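Local coordinates for fructose-2,6-bisphosphatase TIGAR B (Danio rerio, PDB 3E9D), which probably hydrolyses fructose 2,6-bisphosphate to fructose 6-phosphate and phosphate, and so restrains glycolysis as a member of the phosphoglycerate mutase family, at residues A[7-13]-A[215-220]; A[86-92]-A[180-186]. One frame throughout, in Å; residues are numbered along the deposited sequence.

Interaction 1: A[7-13]-A[215-220]; sequences TIVRHGE and CPNTGI. With PO4 (phosphate ion), chain C; PO4 (phosphate ion), chain D.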
ATOM      1  N   THR A   7      -3.190   0.790   6.632  1.00 16.41           N
ATOM      2  CA  THR A   7      -3.882  -0.166   5.762  1.00 16.98           C
ATOM      3  C   THR A   7      -3.582   0.194   4.330  1.00 17.38           C
ATOM      4  O   THR A   7      -3.731   1.351   3.936  1.00 18.49           O
ATOM      5  CB  THR A   7      -5.403  -0.152   6.000  1.00 17.20           C
ATOM      6  OG1 THR A   7      -5.664  -0.588   7.339  1.00 15.72           O
ATOM      7  CG2 THR A   7      -6.140  -1.067   5.003  1.00 15.92           C
ATOM      8  N   ILE A   8      -3.161  -0.796   3.555  1.00 17.52           N
ATOM      9  CA  ILE A   8      -2.699  -0.565   2.195  1.00 17.39           C
ATOM     10  C   ILE A   8      -3.588  -1.343   1.229  1.00 17.48           C
ATOM     11  O   ILE A   8      -3.752  -2.568   1.378  1.00 17.60           O
ATOM     12  CB  ILE A   8      -1.253  -1.075   2.017  1.00 17.41           C
ATOM     13  CG1 ILE A   8      -0.295  -0.361   2.991  1.00 17.90           C
ATOM     14  CG2 ILE A   8      -0.792  -0.901   0.528  1.00 17.82           C
ATOM     15  CD1 ILE A   8       1.133  -1.009   3.062  1.00 18.69           C
ATOM     16  N   VAL A   9      -4.143  -0.649   0.238  1.00 16.46           N
ATOM     17  CA  VAL A   9      -5.078  -1.272  -0.698  1.00 16.50           C
ATOM     18  C   VAL A   9      -4.645  -0.999  -2.134  1.00 16.60           C
ATOM     19  O   VAL A   9      -4.363   0.145  -2.492  1.00 16.70           O
ATOM     20  CB  VAL A   9      -6.540  -0.746  -0.471  1.00 16.57           C
ATOM     21  CG1 VAL A   9      -7.562  -1.483  -1.374  1.00 15.77           C
ATOM     22  CG2 VAL A   9      -6.937  -0.843   1.016  1.00 16.62           C
ATOM     23  N   ARG A  10      -4.571  -2.042  -2.959  1.00 16.60           N
ATOM     24  CA  ARG A  10      -4.387  -1.833  -4.402  1.00 16.98           C
ATOM     25  C   ARG A  10      -5.719  -1.387  -5.058  1.00 17.07           C
ATOM     26  O   ARG A  10      -6.798  -1.851  -4.674  1.00 17.01           O
ATOM     27  CB  ARG A  10      -3.853  -3.110  -5.074  1.00 17.36           C
ATOM     28  CG  ARG A  10      -3.669  -2.966  -6.605  1.00 17.46           C
ATOM     29  CD  ARG A  10      -3.109  -4.245  -7.247  1.00 16.35           C
ATOM     30  NE  ARG A  10      -3.029  -4.078  -8.689  1.00 16.99           N
ATOM     31  CZ  ARG A  10      -3.232  -5.055  -9.572  1.00 19.40           C
ATOM     32  NH1 ARG A  10      -3.526  -6.298  -9.173  1.00 17.55           N
ATOM     33  NH2 ARG A  10      -3.157  -4.777 -10.857  1.00 16.60           N
ATOM     34  N   HIS A  11      -5.645  -0.518  -6.062  1.00 16.99           N
ATOM     35  CA  HIS A  11      -6.847  -0.043  -6.768  1.00 17.28           C
ATOM     36  C   HIS A  11      -7.658  -1.222  -7.354  1.00 17.10           C
ATOM     37  O   HIS A  11      -7.117  -2.319  -7.603  1.00 17.02           O
ATOM     38  CB  HIS A  11      -6.441   0.921  -7.910  1.00 17.37           C
ATOM     39  CG  HIS A  11      -5.777   0.217  -9.047  1.00 17.91           C
ATOM     40  ND1 HIS A  11      -6.492  -0.406 -10.046  1.00 19.49           N
ATOM     41  CD2 HIS A  11      -4.471  -0.038  -9.301  1.00 20.34           C
ATOM     42  CE1 HIS A  11      -5.659  -1.003 -10.880  1.00 20.85           C
ATOM     43  NE2 HIS A  11      -4.426  -0.802 -10.449  1.00 22.69           N
ATOM     44  N   GLY A  12      -8.932  -0.967  -7.643  1.00 17.15           N
ATOM     45  CA  GLY A  12      -9.801  -1.975  -8.264  1.00 17.28           C
ATOM     46  C   GLY A  12      -9.458  -2.213  -9.725  1.00 17.56           C
ATOM     47  O   GLY A  12      -8.806  -1.385 -10.349  1.00 17.93           O
ATOM     48  N   GLU A  13      -9.923  -3.332 -10.270  1.00 17.66           N
ATOM     49  CA  GLU A  13      -9.671  -3.714 -11.666  1.00 18.56           C
ATOM     50  C   GLU A  13     -10.006  -2.657 -12.733  1.00 18.49           C
ATOM     51  O   GLU A  13     -11.059  -2.008 -12.662  1.00 18.45           O
ATOM     52  CB  GLU A  13     -10.441  -4.993 -11.979  1.00 19.01           C
ATOM     53  CG  GLU A  13      -9.946  -5.700 -13.208  1.00 22.68           C
ATOM     54  CD  GLU A  13     -10.703  -6.982 -13.457  1.00 27.09           C
ATOM     55  OE1 GLU A  13     -10.402  -8.015 -12.815  1.00 31.24           O
ATOM     56  OE2 GLU A  13     -11.603  -6.952 -14.299  1.00 29.27           O
ATOM     57  N   CYS A 215      -0.034  -8.380  -5.240  1.00 21.58           N
ATOM     58  CA  CYS A 215      -1.302  -7.986  -4.615  1.00 21.89           C
ATOM     59  C   CYS A 215      -2.451  -8.012  -5.618  1.00 21.09           C
ATOM     60  O   CYS A 215      -2.323  -7.447  -6.715  1.00 21.01           O
ATOM     61  CB  CYS A 215      -1.212  -6.590  -4.003  1.00 22.80           C
ATOM     62  SG  CYS A 215      -2.688  -6.199  -2.971  1.00 26.36           S
ATOM     63  N   PRO A 216      -3.577  -8.657  -5.257  1.00 20.31           N
ATOM     64  CA  PRO A 216      -4.717  -8.627  -6.199  1.00 20.20           C
ATOM     65  C   PRO A 216      -5.363  -7.257  -6.198  1.00 19.14           C
ATOM     66  O   PRO A 216      -5.074  -6.448  -5.318  1.00 18.42           O
ATOM     67  CB  PRO A 216      -5.691  -9.669  -5.637  1.00 19.82           C
ATOM     68  CG  PRO A 216      -5.319  -9.802  -4.176  1.00 21.11           C
ATOM     69  CD  PRO A 216      -3.838  -9.496  -4.073  1.00 20.63           C
ATOM     70  N   ASN A 217      -6.223  -6.995  -7.179  1.00 19.38           N
ATOM     71  CA  ASN A 217      -7.017  -5.767  -7.186  1.00 19.38           C
ATOM     72  C   ASN A 217      -7.843  -5.661  -5.893  1.00 19.16           C
ATOM     73  O   ASN A 217      -8.584  -6.590  -5.543  1.00 19.54           O
ATOM     74  CB  ASN A 217      -7.950  -5.746  -8.399  1.00 19.33           C
ATOM     75  CG  ASN A 217      -7.229  -5.460  -9.692  1.00 18.97           C
ATOM     76  OD1 ASN A 217      -7.199  -6.303 -10.576  1.00 19.90           O
ATOM     77  ND2 ASN A 217      -6.677  -4.257  -9.828  1.00 16.24           N
ATOM     78  N   THR A 218      -7.713  -4.529  -5.201  1.00 18.40           N
ATOM     79  CA  THR A 218      -8.304  -4.300  -3.864  1.00 18.22           C
ATOM     80  C   THR A 218      -7.813  -5.246  -2.748  1.00 18.25           C
ATOM     81  O   THR A 218      -8.433  -5.324  -1.687  1.00 17.36           O
ATOM     82  CB  THR A 218      -9.876  -4.181  -3.861  1.00 18.95           C
ATOM     83  OG1 THR A 218     -10.483  -5.472  -4.049  1.00 19.39           O
ATOM     84  CG2 THR A 218     -10.341  -3.224  -4.945  1.00 19.39           C
ATOM     85  N   GLY A 219      -6.692  -5.929  -2.982  1.00 17.87           N
ATOM     86  CA  GLY A 219      -6.065  -6.742  -1.932  1.00 17.79           C
ATOM     87  C   GLY A 219      -5.604  -5.799  -0.835  1.00 17.53           C
ATOM     88  O   GLY A 219      -5.164  -4.665  -1.120  1.00 16.66           O
ATOM     89  N   ILE A 220      -5.730  -6.253   0.415  1.00 17.12           N
ATOM     90  CA  ILE A 220      -5.557  -5.387   1.575  1.00 16.59           C
ATOM     91  C   ILE A 220      -4.433  -5.908   2.474  1.00 16.50           C
ATOM     92  O   ILE A 220      -4.436  -7.097   2.843  1.00 15.90           O
ATOM     93  CB  ILE A 220      -6.877  -5.285   2.420  1.00 17.37           C
ATOM     94  CG1 ILE A 220      -8.072  -4.880   1.534  1.00 17.05           C
ATOM     95  CG2 ILE A 220      -6.688  -4.298   3.561  1.00 15.65           C
ATOM     96  CD1 ILE A 220      -9.428  -4.935   2.245  1.00 17.06           C
TER
HETATM   97  P   PO4 C 266      -1.550  -1.357 -11.382  1.00 27.55           P
HETATM   98  O1  PO4 C 266      -1.682   0.140 -11.510  1.00 25.93           O
HETATM   99  O2  PO4 C 266      -1.703  -1.835  -9.957  1.00 24.64           O
HETATM  100  O3  PO4 C 266      -2.617  -2.051 -12.198  1.00 28.72           O
HETATM  101  O4  PO4 C 266      -0.213  -1.803 -11.932  1.00 27.85           O
HETATM  102  P   PO4 D 267      -4.466  -8.234 -12.092  1.00 49.13           P
HETATM  103  O1  PO4 D 267      -3.410  -7.213 -12.460  1.00 46.18           O
HETATM  104  O2  PO4 D 267      -4.351  -8.554 -10.604  1.00 47.43           O
HETATM  105  O3  PO4 D 267      -5.864  -7.726 -12.419  1.00 46.81           O
HETATM  106  O4  PO4 D 267      -4.235  -9.497 -12.916  1.00 47.14           O
HETATM  107  O   HOH W   1      -9.146  -8.239 -10.406  1.00 26.40           O
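The RHG motif of the histidine phosphatases, here R10, H11 and G12 at the end of strand 2-10, meets a type II turn running from P216 to G219. V9 and I220 form an antiparallel non-hydrogen-bonded pair, and next to it R10 N donates to G219 O (3.3 Å). G219 suits its place because a CB there would collide with C215 SG. At the last residue of the strand the side chain takes over. R10 runs straight out, CG trans to the backbone N (chi1 179°) and extended as far as NE, which carries its guanidinium past the turn to the anions. NE donates to O2 of phosphate C at 2.9 Å, NH2 bonds O3 of the same ion, and NH1 and NH2 grip phosphate D; five N-H groups on a planar cation suit arginine to this work. NH1 also bonds C215 O, 3.0 Å away and tilted from the guanidinium plane. N217 stacks its amide on one face of that group, the planes 24° apart, with ND2 3.5 Å above its centre. The same ND2 donates almost straight (171°) to H11 O, so one asparagine braces both the arginine and the backbone of the histidine that becomes phosphorylated. A water joins N217 OD1 to E13 OE1, whose carboxylate also makes a salt bridge with R18. The H11 ring presents its edge to phosphate C. T218 CG2 rests against G12 CA at 3.6 Å. Apolar T7 and V9 branches meet I220, which packs on F243 of strand 233-246 and Y45 of helix 33-45. Helix 60-71 lies against the contact, touching V9 through I69 and H11 through R61 and T65, while strand 177-182 is hydrogen-bonded alongside strand 2-10.

Interaction 2: A[86-92]-A[180-186]; sequences LLRERGF and MVSHGAF. With PO4 (phosphate ion), chain C.
E89 and H183 meet in the catalytic pocket of this histidine phosphatase, where strand 177-182 gives way to helix 184-197 and H183 takes the N-cap position. The side chain of E89 can be followed outward. Its CB lies over one face of the H183 imidazole, a CH-pi contact 4.0 Å from the ring centroid. CG, placed trans to the backbone N (chi1 -179°), lies 3.6 Å from O4 of phosphate C, and the bend at chi2 (55°) turns the carboxylate onto the first turn of the helix, bringing CD to 3.4 Å from H183 CB. There each oxygen offers its syn lone pair to a backbone N-H: OE2 accepts from A185 N at 3.0 Å and OE1 from F186 N at 2.9 Å. R90 N also donates to OE1, from the anti side and tilted from the carboxylate plane, so the acid is held against rotation. With an alanine in its place, the amides of A185, F186 and R90 would probably lose their shared carboxylate acceptor. Glutamate is long enough to reach these amides from the loop while keeping OE2 beside the phosphate, as befits its inferred role of proton donor and acceptor. ND1 of H183, the inferred transition-state stabiliser, donates to phosphate O1 and NE2 is hydrogen-bonded to S57 OG, which fixes the ring from two sides. G184 N adds a nearly linear bond (2.8 Å, 174°) to phosphate O2, so the amino end of the helix probably adds to the attraction for the anion. Behind the pocket, the L87 CD2 methyl fills the space between F186 CE2 (3.8 Å) and M180 CE, joining loop to strand and helix. Beside it, S182 OG donates to L87 O at 2.7 Å, in the carbonyl plane and on a lone pair.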
ATOM      1  N   LEU A  86       3.975  10.372  -5.036  1.00 17.28           N
ATOM      2  CA  LEU A  86       4.974   9.364  -4.670  1.00 16.84           C
ATOM      3  C   LEU A  86       4.384   7.947  -4.629  1.00 17.37           C
ATOM      4  O   LEU A  86       5.120   6.962  -4.724  1.00 16.60           O
ATOM      5  CB  LEU A  86       5.663   9.712  -3.331  1.00 17.45           C
ATOM      6  CG  LEU A  86       6.641  10.898  -3.280  1.00 15.85           C
ATOM      7  CD1 LEU A  86       6.957  11.288  -1.800  1.00 15.88           C
ATOM      8  CD2 LEU A  86       7.936  10.554  -4.039  1.00 12.82           C
ATOM      9  N   LEU A  87       3.056   7.847  -4.506  1.00 17.08           N
ATOM     10  CA  LEU A  87       2.380   6.538  -4.527  1.00 17.84           C
ATOM     11  C   LEU A  87       2.019   5.974  -5.916  1.00 17.70           C
ATOM     12  O   LEU A  87       1.350   4.928  -5.991  1.00 18.48           O
ATOM     13  CB  LEU A  87       1.096   6.588  -3.682  1.00 16.88           C
ATOM     14  CG  LEU A  87       1.253   6.981  -2.213  1.00 18.69           C
ATOM     15  CD1 LEU A  87      -0.124   7.035  -1.526  1.00 16.71           C
ATOM     16  CD2 LEU A  87       2.185   5.974  -1.489  1.00 19.41           C
ATOM     17  N   ARG A  88       2.403   6.664  -6.994  1.00 17.07           N
ATOM     18  CA  ARG A  88       2.098   6.202  -8.356  1.00 17.07           C
ATOM     19  C   ARG A  88       2.780   4.884  -8.658  1.00 17.16           C
ATOM     20  O   ARG A  88       3.815   4.540  -8.062  1.00 16.52           O
ATOM     21  CB  ARG A  88       2.471   7.246  -9.430  1.00 17.25           C
ATOM     22  CG  ARG A  88       3.990   7.512  -9.596  1.00 16.95           C
ATOM     23  CD  ARG A  88       4.227   8.828 -10.408  1.00 17.32           C
ATOM     24  NE  ARG A  88       5.652   9.089 -10.619  1.00 17.39           N
ATOM     25  CZ  ARG A  88       6.457   9.716  -9.758  1.00 18.19           C
ATOM     26  NH1 ARG A  88       6.003  10.156  -8.581  1.00 17.25           N
ATOM     27  NH2 ARG A  88       7.733   9.900 -10.072  1.00 18.20           N
ATOM     28  N   GLU A  89       2.201   4.164  -9.607  1.00 17.30           N
ATOM     29  CA  GLU A  89       2.718   2.883 -10.028  1.00 17.23           C
ATOM     30  C   GLU A  89       4.137   3.019 -10.610  1.00 17.94           C
ATOM     31  O   GLU A  89       4.501   4.070 -11.134  1.00 17.74           O
ATOM     32  CB  GLU A  89       1.776   2.287 -11.087  1.00 17.31           C
ATOM     33  CG  GLU A  89       2.184   0.886 -11.617  1.00 17.73           C
ATOM     34  CD  GLU A  89       2.359  -0.154 -10.500  1.00 20.27           C
ATOM     35  OE1 GLU A  89       3.140   0.101  -9.555  1.00 19.33           O
ATOM     36  OE2 GLU A  89       1.715  -1.239 -10.562  1.00 20.48           O
ATOM     37  N   ARG A  90       4.921   1.945 -10.510  1.00 17.77           N
ATOM     38  CA  ARG A  90       6.174   1.841 -11.227  1.00 18.46           C
ATOM     39  C   ARG A  90       6.015   2.250 -12.695  1.00 18.82           C
ATOM     40  O   ARG A  90       5.076   1.817 -13.382  1.00 18.54           O
ATOM     41  CB  ARG A  90       6.696   0.407 -11.140  1.00 18.17           C
ATOM     42  CG  ARG A  90       8.005   0.202 -11.877  1.00 18.40           C
ATOM     43  CD  ARG A  90       8.614  -1.151 -11.508  1.00 21.35           C
ATOM     44  NE  ARG A  90       9.933  -1.253 -12.112  1.00 21.99           N
ATOM     45  CZ  ARG A  90      10.669  -2.354 -12.127  1.00 23.11           C
ATOM     46  NH1 ARG A  90      10.222  -3.476 -11.549  1.00 20.85           N
ATOM     47  NH2 ARG A  90      11.856  -2.323 -12.720  1.00 20.45           N
ATOM     48  N   GLY A  91       6.930   3.094 -13.176  1.00 19.36           N
ATOM     49  CA  GLY A  91       6.907   3.492 -14.585  1.00 18.53           C
ATOM     50  C   GLY A  91       7.414   2.373 -15.475  1.00 18.53           C
ATOM     51  O   GLY A  91       8.433   1.751 -15.173  1.00 18.50           O
ATOM     52  N   PHE A  92       6.715   2.128 -16.584  1.00 18.96           N
ATOM     53  CA  PHE A  92       7.128   1.080 -17.532  1.00 19.83           C
ATOM     54  C   PHE A  92       7.546   1.617 -18.899  1.00 19.04           C
ATOM     55  O   PHE A  92       7.803   0.833 -19.798  1.00 18.99           O
ATOM     56  CB  PHE A  92       6.032  -0.004 -17.672  1.00 20.34           C
ATOM     57  CG  PHE A  92       5.804  -0.778 -16.397  1.00 23.45           C
ATOM     58  CD1 PHE A  92       6.755  -1.686 -15.948  1.00 26.04           C
ATOM     59  CD2 PHE A  92       4.679  -0.549 -15.620  1.00 26.00           C
ATOM     60  CE1 PHE A  92       6.569  -2.374 -14.750  1.00 28.20           C
ATOM     61  CE2 PHE A  92       4.484  -1.247 -14.412  1.00 28.45           C
ATOM     62  CZ  PHE A  92       5.419  -2.146 -13.987  1.00 26.38           C
ATOM     63  N   MET A 180      -3.841   3.847   2.709  1.00 19.29           N
ATOM     64  CA  MET A 180      -2.983   4.148   1.576  1.00 19.73           C
ATOM     65  C   MET A 180      -3.570   3.369   0.408  1.00 18.98           C
ATOM     66  O   MET A 180      -3.767   2.163   0.515  1.00 19.14           O
ATOM     67  CB  MET A 180      -1.530   3.725   1.879  1.00 19.79           C
ATOM     68  CG  MET A 180      -0.558   3.733   0.681  1.00 23.55           C
ATOM     69  SD  MET A 180       1.074   2.995   1.113  1.00 28.62           S
ATOM     70  CE  MET A 180       1.452   2.225  -0.454  1.00 27.89           C
ATOM     71  N   VAL A 181      -3.852   4.052  -0.704  1.00 18.25           N
ATOM     72  CA  VAL A 181      -4.401   3.377  -1.892  1.00 17.67           C
ATOM     73  C   VAL A 181      -3.420   3.576  -3.047  1.00 17.67           C
ATOM     74  O   VAL A 181      -3.094   4.706  -3.396  1.00 17.05           O
ATOM     75  CB  VAL A 181      -5.853   3.835  -2.232  1.00 17.46           C
ATOM     76  CG1 VAL A 181      -6.413   3.049  -3.439  1.00 17.03           C
ATOM     77  CG2 VAL A 181      -6.769   3.603  -1.016  1.00 18.22           C
ATOM     78  N   SER A 182      -2.956   2.470  -3.620  1.00 17.48           N
ATOM     79  CA  SER A 182      -1.854   2.494  -4.566  1.00 18.21           C
ATOM     80  C   SER A 182      -1.946   1.356  -5.608  1.00 18.53           C
ATOM     81  O   SER A 182      -3.044   0.932  -6.004  1.00 18.65           O
ATOM     82  CB  SER A 182      -0.503   2.469  -3.797  1.00 18.20           C
ATOM     83  OG  SER A 182       0.620   2.703  -4.651  1.00 18.37           O
ATOM     84  N   HIS A 183      -0.785   0.879  -6.044  1.00 18.31           N
ATOM     85  CA  HIS A 183      -0.677   0.062  -7.234  1.00 18.84           C
ATOM     86  C   HIS A 183       0.169  -1.191  -6.965  1.00 18.84           C
ATOM     87  O   HIS A 183       1.001  -1.188  -6.058  1.00 19.06           O
ATOM     88  CB  HIS A 183      -0.058   0.899  -8.347  1.00 18.80           C
ATOM     89  CG  HIS A 183      -0.815   2.155  -8.623  1.00 18.59           C
ATOM     90  ND1 HIS A 183      -1.828   2.215  -9.550  1.00 18.18           N
ATOM     91  CD2 HIS A 183      -0.738   3.385  -8.063  1.00 17.22           C
ATOM     92  CE1 HIS A 183      -2.339   3.434  -9.559  1.00 18.45           C
ATOM     93  NE2 HIS A 183      -1.691   4.163  -8.666  1.00 18.95           N
ATOM     94  N   GLY A 184      -0.042  -2.228  -7.772  1.00 18.04           N
ATOM     95  CA  GLY A 184       0.486  -3.551  -7.496  1.00 18.87           C
ATOM     96  C   GLY A 184       1.997  -3.630  -7.414  1.00 19.18           C
ATOM     97  O   GLY A 184       2.534  -4.135  -6.434  1.00 19.96           O
ATOM     98  N   ALA A 185       2.684  -3.140  -8.439  1.00 18.97           N
ATOM     99  CA  ALA A 185       4.140  -3.216  -8.451  1.00 19.00           C
ATOM    100  C   ALA A 185       4.726  -2.356  -7.337  1.00 18.72           C
ATOM    101  O   ALA A 185       5.595  -2.812  -6.592  1.00 18.17           O
ATOM    102  CB  ALA A 185       4.714  -2.845  -9.812  1.00 18.79           C
ATOM    103  N   PHE A 186       4.219  -1.128  -7.199  1.00 18.52           N
ATOM    104  CA  PHE A 186       4.653  -0.252  -6.096  1.00 17.62           C
ATOM    105  C   PHE A 186       4.473  -0.883  -4.702  1.00 17.15           C
ATOM    106  O   PHE A 186       5.393  -0.843  -3.863  1.00 16.52           O
ATOM    107  CB  PHE A 186       3.898   1.074  -6.141  1.00 17.79           C
ATOM    108  CG  PHE A 186       4.340   2.046  -5.092  1.00 19.11           C
ATOM    109  CD1 PHE A 186       5.402   2.914  -5.340  1.00 18.27           C
ATOM    110  CD2 PHE A 186       3.686   2.105  -3.851  1.00 18.52           C
ATOM    111  CE1 PHE A 186       5.814   3.841  -4.362  1.00 20.14           C
ATOM    112  CE2 PHE A 186       4.099   3.010  -2.874  1.00 19.11           C
ATOM    113  CZ  PHE A 186       5.162   3.886  -3.134  1.00 19.89           C
TER
HETATM  114  P   PO4 C 266      -1.550  -1.357 -11.382  1.00 27.55           P
HETATM  115  O1  PO4 C 266      -1.682   0.140 -11.510  1.00 25.93           O
HETATM  116  O2  PO4 C 266      -1.703  -1.835  -9.957  1.00 24.64           O
HETATM  117  O3  PO4 C 266      -2.617  -2.051 -12.198  1.00 28.72           O
HETATM  118  O4  PO4 C 266      -0.213  -1.803 -11.932  1.00 27.85           O

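In the fold
Both interactions converge on phosphate C from the ends of neighbouring strands: 2-10 carries interaction 1 and 177-182 carries interaction 2, tied together by bonds such as V9 N to M180 O (2.9 Å). The contact of 86-92 with 180-186 is nested in the chain loop that 7-13 and 215-220 close. Interaction 1 is the more buried, a strand end meeting a turn, and supplies the cationic guanidinium and the nucleophilic histidine. Interaction 2, only partly buried, joins a loop to a helix start and supplies a carboxylate, a second histidine and backbone N-H groups. The rings of H11 and H183 meet at about 50°, bringing the two contacts together in the active site.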